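Local structure of protocadherin-19 isoform 1 (Danio rerio, 5CO1) at residues I80-K85 / C96-N101. The protein is a calcium-dependent adhesion protein, weakly adhesive alone, that appears to mediate homophilic adhesion in complex with cadherin cdh2, and is essential for early neurulation. Numbering follows the deposited sequence.
Sequences IDVQAK and CKVIVN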
loop_
_atom_site.group_PDB
_atom_site.type_symbol
_atom_site.label_atom_id
_atom_site.label_comp_id
_atom_site.label_asym_id
_atom_site.label_seq_id
_atom_site.Cartn_x
_atom_site.Cartn_y
_atom_site.Cartn_z
ATOM N N ILE A 80 13.754 1.116 16.764
ATOM C CA ILE A 80 13.742 0.374 18.018
ATOM C C ILE A 80 15.006 0.754 18.764
ATOM O O ILE A 80 16.035 0.981 18.150
ATOM C CB ILE A 80 13.716 -1.151 17.788
ATOM C CG1 ILE A 80 12.750 -1.526 16.667
ATOM C CG2 ILE A 80 13.304 -1.882 19.060
ATOM C CD1 ILE A 80 13.113 -2.823 15.977
ATOM N N ASP A 81 14.895 0.908 20.072
ATOM C CA ASP A 81 16.041 1.161 20.904
ATOM C C ASP A 81 16.322 -0.060 21.722
ATOM O O ASP A 81 15.447 -0.589 22.385
ATOM C CB ASP A 81 15.805 2.364 21.805
ATOM C CG ASP A 81 15.509 3.632 21.017
ATOM O OD1 ASP A 81 16.477 4.237 20.484
ATOM O OD2 ASP A 81 14.311 4.016 20.932
ATOM N N VAL A 82 17.539 -0.565 21.607
ATOM C CA VAL A 82 17.881 -1.804 22.246
ATOM C C VAL A 82 18.957 -1.546 23.285
ATOM O O VAL A 82 19.892 -0.793 23.037
ATOM C CB VAL A 82 18.356 -2.817 21.204
ATOM C CG1 VAL A 82 18.414 -4.206 21.819
ATOM C CG2 VAL A 82 17.402 -2.844 20.027
ATOM N N GLN A 83 18.824 -2.149 24.456
ATOM C CA GLN A 83 19.946 -2.159 25.389
ATOM C C GLN A 83 20.486 -3.539 25.780
ATOM O O GLN A 83 19.844 -4.587 25.584
ATOM C CB GLN A 83 19.613 -1.363 26.638
ATOM C CG GLN A 83 18.589 -2.001 27.568
ATOM C CD GLN A 83 18.621 -1.382 28.956
ATOM O OE1 GLN A 83 18.587 -0.150 29.106
ATOM N NE2 GLN A 83 18.774 -2.223 29.973
ATOM N N ALA A 84 21.686 -3.501 26.344
ATOM C CA ALA A 84 22.341 -4.672 26.912
ATOM C C ALA A 84 22.909 -4.352 28.292
ATOM O O ALA A 84 23.622 -3.368 28.480
ATOM C CB ALA A 84 23.453 -5.124 26.001
ATOM N N LYS A 85 22.547 -5.173 29.262
ATOM C CA LYS A 85 22.842 -4.909 30.663
ATOM C C LYS A 85 23.191 -6.247 31.276
ATOM O O LYS A 85 22.424 -7.209 31.146
ATOM C CB LYS A 85 21.611 -4.325 31.345
ATOM C CG LYS A 85 21.872 -3.751 32.720
ATOM C CD LYS A 85 20.573 -3.333 33.398
ATOM C CE LYS A 85 20.820 -2.719 34.769
ATOM N NZ LYS A 85 21.501 -3.671 35.691
ATOM N N CYS A 96 21.832 0.640 21.504
ATOM C CA CYS A 96 21.937 0.891 20.078
ATOM C C CYS A 96 20.568 1.182 19.525
ATOM O O CYS A 96 19.553 1.064 20.217
ATOM C CB CYS A 96 22.538 -0.320 19.347
ATOM S SG CYS A 96 21.530 -1.841 19.382
ATOM N N LYS A 97 20.547 1.587 18.270
ATOM C CA LYS A 97 19.313 1.828 17.576
ATOM C C LYS A 97 19.220 0.791 16.461
ATOM O O LYS A 97 20.224 0.454 15.820
ATOM C CB LYS A 97 19.325 3.242 17.011
ATOM C CG LYS A 97 18.027 3.676 16.355
ATOM C CD LYS A 97 18.047 5.154 15.934
ATOM C CE LYS A 97 18.362 6.106 17.092
ATOM N NZ LYS A 97 17.478 5.897 18.280
ATOM N N VAL A 98 18.041 0.211 16.290
ATOM C CA VAL A 98 17.787 -0.672 15.139
ATOM C C VAL A 98 16.640 -0.130 14.299
ATOM O O VAL A 98 15.517 0.018 14.798
ATOM C CB VAL A 98 17.443 -2.100 15.584
ATOM C CG1 VAL A 98 17.289 -2.986 14.368
ATOM C CG2 VAL A 98 18.541 -2.630 16.493
ATOM N N ILE A 99 16.966 0.246 13.065
ATOM C CA ILE A 99 16.002 0.769 12.141
ATOM C C ILE A 99 15.577 -0.322 11.148
ATOM O O ILE A 99 16.397 -0.887 10.439
ATOM C CB ILE A 99 16.576 1.959 11.379
ATOM C CG1 ILE A 99 16.842 3.117 12.333
ATOM C CG2 ILE A 99 15.628 2.426 10.283
ATOM C CD1 ILE A 99 18.001 3.984 11.862
ATOM N N VAL A 100 14.291 -0.653 11.163
ATOM C CA VAL A 100 13.733 -1.652 10.270
ATOM C C VAL A 100 12.903 -1.009 9.165
ATOM O O VAL A 100 11.868 -0.402 9.437
ATOM C CB VAL A 100 12.863 -2.633 11.058
ATOM C CG1 VAL A 100 12.035 -3.490 10.120
ATOM C CG2 VAL A 100 13.759 -3.492 11.935
ATOM N N ASN A 101 13.439 -1.064 7.953
ATOM C CA ASN A 101 12.730 -0.731 6.706
ATOM C C ASN A 101 11.874 -1.876 6.217
ATOM O O ASN A 101 12.373 -2.955 5.786
ATOM C CB ASN A 101 13.726 -0.485 5.573
ATOM C CG ASN A 101 13.990 0.947 5.367
ATOM O OD1 ASN A 101 13.197 1.618 4.710
ATOM N ND2 ASN A 101 14.970 1.482 6.101
#
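Ile80 and Val98 exchange two backbone hydrogen bonds, Ile80 N to Val98 O at 2.9 Å and Val98 N to Ile80 O at 2.8 Å. Val82 and Cys96 form the next hydrogen-bonded pair, with Val82 N to Cys96 O nearly straight (N-H...O 172°). Asp81 and Lys97 make the non-hydrogen-bonded pair between them. Their side chains leave the sheet on the same face, run alongside each other and close a salt bridge, Lys97 NZ to Asp81 OD1 at 2.9 Å, whose hydrogen-bond geometry is weak. Lys97 starts out extended, then bends at chi3 (-56°) and chi4 (-53°), which swings its ammonium over to the carboxylate. On the other face the packing is apolar. Val82 CG2 meets Val98 CG2 at 3.7 Å, a diagonal contact between the two bonded pairs, while Cys96 SG rests 3.8 Å from Val82 CB. Farther along, Ile80 CD1 reaches Val100 CG2 at 4.1 Å. This is the antiparallel hairpin of strands 77-86 and 94-103 in the cadherin beta-sandwich, its buried face turned to the core, where Val82 touches Leu26 and Cys96 touches Phe4. Strand 39-46 flanks the hairpin beside 77-86, and strand 8-14 runs parallel to 94-103 at the other edge.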